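Local coordinates for protein sugar-binding transcriptional regulator, LacI family (Enterococcus faecalis, PDB 3CS3) that probably acts as a LacI-family transcriptional repressor, whose periplasmic-binding-protein-like domain is expected to take up a sugar effector and so control DNA binding, at residues Val98-Arg103 with His233-Val238; Glu135-Ser140 with Phe182-Glu187; Ile228-His233 with Ile257-Ile262. All coordinates share one frame; numbering follows the deposited sequence. Where two conformers were deposited one is given.

In the fold
The three contacts lie in and around the hinge and cleft of a two-lobed periplasmic-binding-protein-like fold. Contact 1 lies in the lobe that carries strand 95-100, contact 2 in the other lobe, and contact 3 in the connections between them. Contacts 1 and 3, with centres 9 Å apart, share His233 and helix 232-247 and join through adjoining strands 95-100 and 255-262, with Leu99 O 2.8 Å from Ile257 N. Contact 2, centred 16 Å from contact 1, meets it through a salt bridge from Arg103 NE to Glu135 OE1 (2.8 Å). Glycerol sits in the cleft between the lobes, hydrogen-bonded to Arg136 and Asn185 of contact 2 and near Leu100 and Tyr230; it probably marks the effector pocket.

Contact 1 (Val98-Arg103 with His233-Val238); sequences VLLDNR and HRWGMV. With SO4 (sulfate ion), chain D.
Strand 98-100 packs against the start of helix 232-247 in a buried strand-helix contact, in which the Trp235 indole meets Val98 at its edge and Leu100 on one face. Strand and helix segments run nearly antiparallel, at 159°, with their axes 9.1 Å apart. The indole NE1 donates to Val98 O at 2.8 Å along a fairly straight N-H (163°). The acceptor lies at the ring edge in the indole plane, whereas the donor stands well above the carbonyl plane. This bond fixes the rotation of the ring and satisfies its buried N-H. Leu100 covers one indole face: Leu100 CD2 is 3.6 Å from the centroid of the Trp235 six-membered ring, almost on its normal, a CH-pi contact. Such helix-on-sheet layering belongs to the Rossmann-like lobes of LacI-family effector domains, and past Leu100 the chain crosses to the other lobe at Asp101, the N-cap of helix 102-115. With Val98 CG1 anti to the backbone N (chi1 -172°), that methyl meets both Trp235 CD1 at 3.7 Å and Val238 CG1 at 3.8 Å. Tyr230 sets its ring about perpendicular to the indole. At the helix start, His233 N donates to sulfate O2 at 2.9 Å, nearly straight.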
loop_
_atom_site.group_PDB
_atom_site.type_symbol
_atom_site.label_atom_id
_atom_site.label_comp_id
_atom_site.label_asym_id
_atom_site.label_seq_id
_atom_site.Cartn_x
_atom_site.Cartn_y
_atom_site.Cartn_z
ATOM N N VAL A 98 11.241 -14.039 -12.041
ATOM C CA VAL A 98 9.829 -14.423 -11.946
ATOM C C VAL A 98 8.999 -13.256 -12.471
ATOM O O VAL A 98 8.709 -12.305 -11.747
ATOM C CB VAL A 98 9.377 -14.836 -10.513
ATOM C CG1 VAL A 98 7.956 -15.393 -10.552
ATOM C CG2 VAL A 98 10.309 -15.876 -9.921
ATOM N N LEU A 99 8.633 -13.335 -13.745
ATOM C CA LEU A 99 8.055 -12.197 -14.457
ATOM C C LEU A 99 6.587 -12.396 -14.789
ATOM O O LEU A 99 6.125 -13.524 -14.918
ATOM C CB LEU A 99 8.836 -11.941 -15.746
ATOM C CG LEU A 99 10.355 -11.782 -15.660
ATOM C CD1 LEU A 99 10.926 -11.536 -17.040
ATOM C CD2 LEU A 99 10.749 -10.656 -14.718
ATOM N N LEU A 100 5.852 -11.294 -14.920
ATOM C CA LEU A 100 4.493 -11.365 -15.443
ATOM C C LEU A 100 4.545 -11.677 -16.929
ATOM O O LEU A 100 5.458 -11.244 -17.633
ATOM C CB LEU A 100 3.739 -10.050 -15.239
ATOM C CG LEU A 100 3.518 -9.530 -13.822
ATOM C CD1 LEU A 100 2.776 -8.209 -13.878
ATOM C CD2 LEU A 100 2.766 -10.539 -12.977
ATOM N N ASP A 101 3.560 -12.433 -17.398
ATOM C CA ASP A 101 3.352 -12.620 -18.824
ATOM C C ASP A 101 2.736 -11.343 -19.418
ATOM O O ASP A 101 1.516 -11.241 -19.603
ATOM C CB ASP A 101 2.462 -13.838 -19.058
ATOM C CG ASP A 101 2.313 -14.185 -20.522
ATOM O OD1 ASP A 101 3.292 -14.029 -21.289
ATOM O OD2 ASP A 101 1.210 -14.626 -20.898
ATOM N N ASN A 102 3.602 -10.368 -19.687
ATOM C CA ASN A 102 3.204 -9.067 -20.221
ATOM C C ASN A 102 2.664 -9.154 -21.642
ATOM O O ASN A 102 1.747 -8.422 -22.008
ATOM C CB ASN A 102 4.382 -8.095 -20.185
ATOM C CG ASN A 102 4.805 -7.734 -18.778
ATOM O OD1 ASN A 102 3.988 -7.316 -17.956
ATOM N ND2 ASN A 102 6.092 -7.883 -18.497
ATOM N N ARG A 103 3.239 -10.060 -22.429
ATOM C CA ARG A 103 2.820 -10.285 -23.811
ATOM C C ARG A 103 1.426 -10.895 -23.904
ATOM O O ARG A 103 0.615 -10.448 -24.703
ATOM C CB ARG A 103 3.873 -11.108 -24.559
ATOM C CG ARG A 103 5.200 -10.354 -24.644
ATOM C CD ARG A 103 6.255 -11.046 -25.473
ATOM N NE ARG A 103 7.354 -10.128 -25.773
ATOM C CZ ARG A 103 7.631 -9.644 -26.981
ATOM N NH1 ARG A 103 6.904 -10.005 -28.032
ATOM N NH2 ARG A 103 8.648 -8.808 -27.140
ATOM N N HIS A 233 -0.413 -13.423 -4.964
ATOM C CA HIS A 233 0.050 -14.311 -3.898
ATOM C C HIS A 233 1.062 -15.317 -4.431
ATOM O O HIS A 233 2.094 -15.560 -3.801
ATOM C CB HIS A 233 -1.124 -15.068 -3.257
ATOM C CG HIS A 233 -1.941 -14.252 -2.300
ATOM N ND1 HIS A 233 -1.381 -13.514 -1.279
ATOM C CD2 HIS A 233 -3.281 -14.093 -2.187
ATOM C CE1 HIS A 233 -2.340 -12.917 -0.592
ATOM N NE2 HIS A 233 -3.503 -13.251 -1.123
ATOM N N ARG A 234 0.757 -15.896 -5.597
ATOM C CA ARG A 234 1.620 -16.911 -6.204
ATOM C C ARG A 234 2.895 -16.309 -6.777
ATOM O O ARG A 234 3.950 -16.932 -6.725
ATOM C CB ARG A 234 0.868 -17.705 -7.270
ATOM C CG ARG A 234 -0.226 -18.591 -6.702
ATOM C CD ARG A 234 -0.849 -19.443 -7.783
ATOM N NE ARG A 234 -2.165 -19.945 -7.397
ATOM C CZ ARG A 234 -2.785 -20.953 -8.001
ATOM N NH1 ARG A 234 -2.203 -21.588 -9.015
ATOM N NH2 ARG A 234 -3.985 -21.335 -7.582
ATOM N N TRP A 235 2.788 -15.097 -7.324
ATOM C CA TRP A 235 3.953 -14.350 -7.804
ATOM C C TRP A 235 4.978 -14.236 -6.671
ATOM O O TRP A 235 6.142 -14.590 -6.844
ATOM C CB TRP A 235 3.510 -12.976 -8.310
ATOM C CG TRP A 235 4.529 -12.194 -9.102
ATOM C CD1 TRP A 235 5.724 -12.641 -9.603
ATOM C CD2 TRP A 235 4.404 -10.828 -9.525
ATOM N NE1 TRP A 235 6.356 -11.626 -10.290
ATOM C CE2 TRP A 235 5.568 -10.506 -10.257
ATOM C CE3 TRP A 235 3.422 -9.840 -9.345
ATOM C CZ2 TRP A 235 5.781 -9.233 -10.809
ATOM C CZ3 TRP A 235 3.637 -8.577 -9.892
ATOM C CH2 TRP A 235 4.811 -8.289 -10.614
ATOM N N GLY A 236 4.515 -13.802 -5.501
ATOM C CA GLY A 236 5.326 -13.767 -4.288
ATOM C C GLY A 236 5.800 -15.110 -3.751
ATOM O O GLY A 236 6.935 -15.226 -3.293
ATOM N N MET A 237 4.933 -16.118 -3.813
ATOM C CA MET A 237 5.248 -17.468 -3.348
ATOM C C MET A 237 6.359 -18.102 -4.183
ATOM O O MET A 237 7.317 -18.649 -3.628
ATOM C CB MET A 237 3.998 -18.349 -3.393
ATOM C CG MET A 237 4.072 -19.587 -2.501
ATOM S SD MET A 237 3.288 -19.366 -0.886
ATOM C CE MET A 237 1.644 -19.986 -1.240
ATOM N N VAL A 238 6.220 -18.008 -5.508
ATOM C CA VAL A 238 7.199 -18.524 -6.470
ATOM C C VAL A 238 8.526 -17.766 -6.375
ATOM O O VAL A 238 9.595 -18.371 -6.492
ATOM C CB VAL A 238 6.634 -18.518 -7.930
ATOM C CG1 VAL A 238 7.698 -18.847 -8.949
ATOM C CG2 VAL A 238 5.499 -19.506 -8.064
HETATM S S SO4 D . -4.465 -12.873 -5.382
HETATM O O1 SO4 D . -5.461 -13.742 -4.762
HETATM O O2 SO4 D . -3.247 -13.642 -5.602
HETATM O O3 SO4 D . -4.977 -12.380 -6.658
HETATM O O4 SO4 D . -4.177 -11.741 -4.503
#

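Contact 2 (Glu135-Ser140 with Phe182-Glu187); sequences ERLAVS and FAFNDE. With GOL (glycerol), chain F.
Phe184 lies beneath helix 131-146, one ring face turned to Arg136 CB, which stands 4.0 Å from the ring centroid and 28° off its normal in a CH-pi contact. The Leu137 side chain runs at about a right angle to that of Phe184 and brings CD1 to 3.9 Å from Phe184 CZ. One turn further along the helix, Ser140 OG comes in the ring plane to the edge of Phe182, 3.5 Å from CE2. That hydroxyl is held by its own helix: with OG anti to the carbonyl carbon (chi1 -61°), it donates to Arg136 O at 2.6 Å, and the same oxygen accepts from Ser140 N on the opposite face of its plane. Beyond the ring, the arginine chain runs on to put NH1 2.7 Å from Phe184 O. NH2 donates to glycerol O2 at 2.7 Å, with a weak second bond from NH1, while Asn185 ND2 gives a nearly straight bond (173°) to glycerol O1 at 2.8 Å. In the second shell, Asn102 OD1 accepts from Arg136 NH2, Phe212 makes a cation-pi contact with the guanidinium, and Asn185 OD1 caps Met188 N of helix 186-196. A helix-borne arginine and an asparagine just past a parallel strand's C-terminal end, both facing the interlobe cleft, are consistent with the sugar site of LacI-family and related periplasmic binding proteins, which glycerol probably partly occupies.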
loop_
_atom_site.group_PDB
_atom_site.type_symbol
_atom_site.label_atom_id
_atom_site.label_comp_id
_atom_site.label_asym_id
_atom_site.label_seq_id
_atom_site.Cartn_x
_atom_site.Cartn_y
_atom_site.Cartn_z
ATOM N N GLU A 135 7.520 -4.444 -22.956
ATOM C CA GLU A 135 6.870 -5.660 -23.440
ATOM C C GLU A 135 5.404 -5.430 -23.765
ATOM O O GLU A 135 4.917 -5.921 -24.782
ATOM C CB GLU A 135 6.967 -6.765 -22.389
ATOM C CG GLU A 135 8.357 -7.268 -22.160
ATOM C CD GLU A 135 8.788 -8.272 -23.201
ATOM O OE1 GLU A 135 8.232 -9.395 -23.209
ATOM O OE2 GLU A 135 9.687 -7.939 -24.001
ATOM N N ARG A 136 4.714 -4.696 -22.886
ATOM C CA ARG A 136 3.302 -4.379 -23.062
ATOM C C ARG A 136 3.096 -3.501 -24.289
ATOM O O ARG A 136 2.152 -3.705 -25.043
ATOM C CB ARG A 136 2.726 -3.703 -21.814
ATOM C CG ARG A 136 2.265 -4.671 -20.736
ATOM C CD ARG A 136 2.069 -3.982 -19.384
ATOM N NE ARG A 136 2.384 -4.903 -18.291
ATOM C CZ ARG A 136 2.339 -4.606 -16.995
ATOM N NH1 ARG A 136 1.979 -3.395 -16.583
ATOM N NH2 ARG A 136 2.656 -5.533 -16.107
ATOM N N LEU A 137 4.007 -2.551 -24.489
ATOM C CA LEU A 137 3.993 -1.668 -25.649
ATOM C C LEU A 137 4.292 -2.403 -26.954
ATOM O O LEU A 137 3.601 -2.191 -27.945
ATOM C CB LEU A 137 4.972 -0.511 -25.454
ATOM C CG LEU A 137 4.737 0.752 -26.271
ATOM C CD1 LEU A 137 3.304 1.229 -26.119
ATOM C CD2 LEU A 137 5.716 1.823 -25.823
ATOM N N ALA A 138 5.297 -3.277 -26.942
ATOM C CA ALA A 138 5.713 -4.019 -28.143
ATOM C C ALA A 138 4.609 -4.906 -28.699
ATOM O O ALA A 138 4.496 -5.085 -29.909
ATOM C CB ALA A 138 6.955 -4.852 -27.859
ATOM N N VAL A 139 3.796 -5.449 -27.805
ATOM C CA VAL A 139 2.713 -6.343 -28.181
ATOM C C VAL A 139 1.441 -5.568 -28.553
ATOM O O VAL A 139 0.736 -5.944 -29.498
ATOM C CB VAL A 139 2.498 -7.414 -27.075
ATOM C CG1 VAL A 139 1.052 -7.872 -26.979
ATOM C CG2 VAL A 139 3.413 -8.586 -27.337
ATOM N N SER A 140 1.177 -4.481 -27.822
ATOM C CA SER A 140 0.023 -3.615 -28.069
ATOM C C SER A 140 0.101 -2.961 -29.443
ATOM O O SER A 140 -0.845 -3.058 -30.219
ATOM C CB SER A 140 -0.088 -2.528 -26.998
ATOM O OG SER A 140 -0.257 -3.091 -25.715
ATOM N N PHE A 182 -6.013 2.143 -22.996
ATOM C CA PHE A 182 -5.398 0.999 -22.343
ATOM C C PHE A 182 -4.366 1.552 -21.371
ATOM O O PHE A 182 -3.304 2.026 -21.780
ATOM C CB PHE A 182 -4.789 0.037 -23.369
ATOM C CG PHE A 182 -4.078 -1.156 -22.770
ATOM C CD1 PHE A 182 -4.462 -1.699 -21.539
ATOM C CD2 PHE A 182 -3.044 -1.770 -23.472
ATOM C CE1 PHE A 182 -3.793 -2.795 -20.999
ATOM C CE2 PHE A 182 -2.378 -2.878 -22.944
ATOM C CZ PHE A 182 -2.752 -3.391 -21.706
ATOM N N ALA A 183 -4.724 1.535 -20.085
ATOM C CA ALA A 183 -3.828 1.951 -19.011
ATOM C C ALA A 183 -2.980 0.751 -18.629
ATOM O O ALA A 183 -3.503 -0.347 -18.457
ATOM C CB ALA A 183 -4.616 2.448 -17.829
ATOM N N PHE A 184 -1.671 0.957 -18.521
ATOM C CA PHE A 184 -0.733 -0.158 -18.356
ATOM C C PHE A 184 -0.707 -0.681 -16.923
ATOM O O PHE A 184 -0.211 -1.784 -16.675
ATOM C CB PHE A 184 0.673 0.207 -18.865
ATOM C CG PHE A 184 0.846 0.068 -20.373
ATOM C CD1 PHE A 184 2.121 -0.037 -20.926
ATOM C CD2 PHE A 184 -0.258 0.026 -21.236
ATOM C CE1 PHE A 184 2.298 -0.153 -22.307
ATOM C CE2 PHE A 184 -0.090 -0.096 -22.615
ATOM C CZ PHE A 184 1.190 -0.193 -23.152
ATOM N N ASN A 185 -1.225 0.118 -15.987
ATOM C CA ASN A 185 -1.678 -0.410 -14.702
ATOM C C ASN A 185 -2.964 0.218 -14.175
ATOM O O ASN A 185 -3.390 1.270 -14.661
ATOM C CB ASN A 185 -0.556 -0.494 -13.647
ATOM C CG ASN A 185 -0.174 0.853 -13.030
ATOM O OD1 ASN A 185 -0.730 1.915 -13.334
ATOM N ND2 ASN A 185 0.795 0.794 -12.130
ATOM N N ASP A 186 -3.567 -0.454 -13.190
ATOM C CA ASP A 186 -4.812 -0.035 -12.542
ATOM C C ASP A 186 -4.706 1.309 -11.829
ATOM O O ASP A 186 -5.674 2.052 -11.774
ATOM C CB ASP A 186 -5.278 -1.096 -11.538
ATOM C CG ASP A 186 -6.183 -2.157 -12.165
ATOM O OD1 ASP A 186 -6.203 -2.308 -13.408
ATOM O OD2 ASP A 186 -6.886 -2.848 -11.400
ATOM N N GLU A 187 -3.533 1.614 -11.289
ATOM C CA GLU A 187 -3.319 2.878 -10.585
ATOM C C GLU A 187 -3.394 4.089 -11.493
ATOM O O GLU A 187 -3.987 5.100 -11.112
ATOM C CB GLU A 187 -1.983 2.874 -9.867
ATOM C CG GLU A 187 -1.901 1.852 -8.770
ATOM C CD GLU A 187 -0.480 1.479 -8.493
ATOM O OE1 GLU A 187 0.342 2.410 -8.338
ATOM O OE2 GLU A 187 -0.190 0.265 -8.458
HETATM C C1 GOL F . 2.695 -2.330 -12.766
HETATM O O1 GOL F . 1.959 -1.759 -11.707
HETATM C C2 GOL F . 2.706 -3.846 -12.590
HETATM O O2 GOL F . 2.061 -4.484 -13.674
HETATM C C3 GOL F . 4.119 -4.369 -12.387
HETATM O O3 GOL F . 5.025 -3.712 -13.250
#

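Contact 3 (Ile228-His233 with Ile257-Ile262); sequences IAYSKH and IYTRFI. With SO4 (sulfate ion), chain D; SO4 (sulfate ion), chain C.
Ala229 CB packs on Ile262 CD1 at 3.6 Å, while Ile228, on the other face of the sheet, sets CG2 3.5 Å from Thr259 CB and brings CD1 to the ring edge of Phe261. The segments form a short antiparallel pairing in the interlobe hinge, where they supply two of the three crossovers that link the lobes in LacI-family effector domains. Ile228 with Phe261 is a non-hydrogen-bonded pair; Ala229 with Arg260 is the hydrogen-bonded one, closed by Ala229 N to Arg260 O at 2.7 Å and Arg260 N to Ala229 O at 2.9 Å. The Arg260 guanidinium lies with one face over Ala229 CB and Ile262 CG1. Tyr230 touches chiefly through CB, 3.9 Å from Ile257 CG2, with its ring also near the Thr259 methyl; its CG lies between the backbone N and the carbonyl carbon (chi1 47°), which directs the ring off toward the cleft, where OH is hydrogen-bonded to Asp213. Beyond Tyr230 the two chains part. A water spans the widening gap, accepting from Ser231 N at 2.8 Å and donating to Tyr258 O. Ser231 is the N-cap of helix 232-247, whose Lys232 N lies 2.9 Å from O2 of one sulfate. At the outer edge, Tyr258 OH donates to O1 of a second sulfate at 2.6 Å, the oxygen lying in the plane of the phenol ring.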
loop_
_atom_site.group_PDB
_atom_site.type_symbol
_atom_site.label_atom_id
_atom_site.label_comp_id
_atom_site.label_asym_id
_atom_site.label_seq_id
_atom_site.Cartn_x
_atom_site.Cartn_y
_atom_site.Cartn_z
ATOM N N ILE A 228 -6.551 -6.724 -16.344
ATOM C CA ILE A 228 -5.824 -7.975 -16.517
ATOM C C ILE A 228 -5.370 -8.480 -15.146
ATOM O O ILE A 228 -4.645 -7.797 -14.425
ATOM C CB ILE A 228 -4.616 -7.806 -17.461
ATOM C CG1 ILE A 228 -5.038 -7.189 -18.814
ATOM C CG2 ILE A 228 -3.894 -9.124 -17.636
ATOM C CD1 ILE A 228 -5.919 -8.082 -19.699
ATOM N N ALA A 229 -5.819 -9.678 -14.801
ATOM C CA ALA A 229 -5.603 -10.252 -13.487
ATOM C C ALA A 229 -4.578 -11.357 -13.518
ATOM O O ALA A 229 -4.444 -12.062 -14.509
ATOM C CB ALA A 229 -6.898 -10.790 -12.941
ATOM N N TYR A 230 -3.866 -11.499 -12.409
ATOM C CA TYR A 230 -2.945 -12.601 -12.181
ATOM C C TYR A 230 -2.934 -12.867 -10.672
ATOM O O TYR A 230 -3.399 -12.032 -9.886
ATOM C CB TYR A 230 -1.543 -12.254 -12.713
ATOM C CG TYR A 230 -1.044 -10.877 -12.315
ATOM C CD1 TYR A 230 -1.211 -9.777 -13.160
ATOM C CD2 TYR A 230 -0.400 -10.674 -11.089
ATOM C CE1 TYR A 230 -0.757 -8.503 -12.786
ATOM C CE2 TYR A 230 0.058 -9.415 -10.711
ATOM C CZ TYR A 230 -0.122 -8.336 -11.562
ATOM O OH TYR A 230 0.339 -7.100 -11.174
ATOM N N SER A 231 -2.427 -14.023 -10.262
ATOM C CA SER A 231 -2.297 -14.309 -8.836
ATOM C C SER A 231 -1.075 -13.602 -8.251
ATOM O O SER A 231 0.070 -13.995 -8.524
ATOM C CB SER A 231 -2.208 -15.815 -8.590
ATOM O OG SER A 231 -2.335 -16.098 -7.206
ATOM N N LYS A 232 -1.316 -12.558 -7.458
ATOM C CA LYS A 232 -0.230 -11.828 -6.799
ATOM C C LYS A 232 0.409 -12.636 -5.667
ATOM O O LYS A 232 1.618 -12.535 -5.446
ATOM C CB LYS A 232 -0.700 -10.486 -6.250
ATOM C CG LYS A 232 -1.318 -9.539 -7.256
ATOM C CD LYS A 232 -2.825 -9.567 -7.125
ATOM C CE LYS A 232 -3.423 -8.198 -7.291
ATOM N NZ LYS A 232 -4.892 -8.320 -7.460
ATOM N N HIS A 233 -0.413 -13.423 -4.964
ATOM C CA HIS A 233 0.050 -14.311 -3.898
ATOM C C HIS A 233 1.062 -15.317 -4.431
ATOM O O HIS A 233 2.094 -15.560 -3.801
ATOM C CB HIS A 233 -1.124 -15.068 -3.257
ATOM C CG HIS A 233 -1.941 -14.252 -2.300
ATOM N ND1 HIS A 233 -1.381 -13.514 -1.279
ATOM C CD2 HIS A 233 -3.281 -14.093 -2.187
ATOM C CE1 HIS A 233 -2.340 -12.917 -0.592
ATOM N NE2 HIS A 233 -3.503 -13.251 -1.123
ATOM N N ILE A 257 4.375 -15.655 -14.673
ATOM C CA ILE A 257 3.092 -15.631 -13.989
ATOM C C ILE A 257 2.032 -15.269 -15.029
ATOM O O ILE A 257 2.101 -14.209 -15.654
ATOM C CB ILE A 257 3.116 -14.622 -12.803
ATOM C CG1 ILE A 257 4.140 -15.063 -11.739
ATOM C CG2 ILE A 257 1.711 -14.398 -12.205
ATOM C CD1 ILE A 257 3.843 -16.409 -11.055
ATOM N N TYR A 258 1.063 -16.161 -15.223
ATOM C CA TYR A 258 0.127 -16.023 -16.339
ATOM C C TYR A 258 -1.130 -15.257 -15.969
ATOM O O TYR A 258 -1.492 -15.168 -14.794
ATOM C CB TYR A 258 -0.143 -17.379 -17.016
ATOM C CG TYR A 258 1.110 -17.903 -17.689
ATOM C CD1 TYR A 258 1.526 -17.384 -18.912
ATOM C CD2 TYR A 258 1.913 -18.875 -17.077
ATOM C CE1 TYR A 258 2.686 -17.829 -19.531
ATOM C CE2 TYR A 258 3.090 -19.328 -17.692
ATOM C CZ TYR A 258 3.463 -18.802 -18.919
ATOM O OH TYR A 258 4.610 -19.230 -19.551
ATOM N N THR A 259 -1.766 -14.678 -16.984
ATOM C CA THR A 259 -2.809 -13.675 -16.794
ATOM C C THR A 259 -4.151 -14.042 -17.436
ATOM O O THR A 259 -4.235 -14.953 -18.264
ATOM C CB THR A 259 -2.370 -12.308 -17.373
ATOM O OG1 THR A 259 -2.145 -12.434 -18.781
ATOM C CG2 THR A 259 -1.094 -11.790 -16.705
ATOM N N ARG A 260 -5.191 -13.306 -17.046
ATOM C CA ARG A 260 -6.519 -13.416 -17.638
ATOM C C ARG A 260 -7.207 -12.053 -17.641
ATOM O O ARG A 260 -6.948 -11.216 -16.771
ATOM C CB ARG A 260 -7.371 -14.460 -16.903
ATOM C CG ARG A 260 -7.889 -14.047 -15.531
ATOM C CD ARG A 260 -8.379 -15.246 -14.723
ATOM N NE ARG A 260 -9.363 -14.857 -13.709
ATOM C CZ ARG A 260 -9.071 -14.434 -12.479
ATOM N NH1 ARG A 260 -7.808 -14.335 -12.074
ATOM N NH2 ARG A 260 -10.052 -14.107 -11.645
ATOM N N PHE A 261 -8.064 -11.824 -18.635
ATOM C CA PHE A 261 -8.869 -10.610 -18.694
ATOM C C PHE A 261 -10.093 -10.743 -17.785
ATOM O O PHE A 261 -10.745 -11.787 -17.754
ATOM C CB PHE A 261 -9.278 -10.289 -20.147
ATOM C CG PHE A 261 -10.284 -9.164 -20.270
ATOM C CD1 PHE A 261 -9.916 -7.850 -20.004
ATOM C CD2 PHE A 261 -11.597 -9.423 -20.652
ATOM C CE1 PHE A 261 -10.837 -6.808 -20.110
ATOM C CE2 PHE A 261 -12.527 -8.390 -20.761
ATOM C CZ PHE A 261 -12.145 -7.076 -20.484
ATOM N N ILE A 262 -10.388 -9.685 -17.036
ATOM C CA ILE A 262 -11.572 -9.643 -16.188
ATOM C C ILE A 262 -12.448 -8.499 -16.664
ATOM O O ILE A 262 -12.029 -7.334 -16.633
ATOM C CB ILE A 262 -11.218 -9.458 -14.681
ATOM C CG1 ILE A 262 -10.491 -10.696 -14.142
ATOM C CG2 ILE A 262 -12.480 -9.134 -13.849
ATOM C CD1 ILE A 262 -10.502 -10.807 -12.632
HETATM S S SO4 D . -4.465 -12.873 -5.382
HETATM O O1 SO4 D . -5.461 -13.742 -4.762
HETATM O O2 SO4 D . -3.247 -13.642 -5.602
HETATM O O3 SO4 D . -4.977 -12.380 -6.658
HETATM O O4 SO4 D . -4.177 -11.741 -4.503
HETATM S S SO4 C . 7.285 -20.751 -17.702
HETATM O O1 SO4 C . 6.141 -21.098 -18.527
HETATM O O2 SO4 C . 8.145 -21.916 -17.512
HETATM O O3 SO4 C . 8.073 -19.688 -18.324
HETATM O O4 SO4 C . 6.757 -20.299 -16.421
HETATM O O HOH W 1 -1.860 -16.131 -12.010
#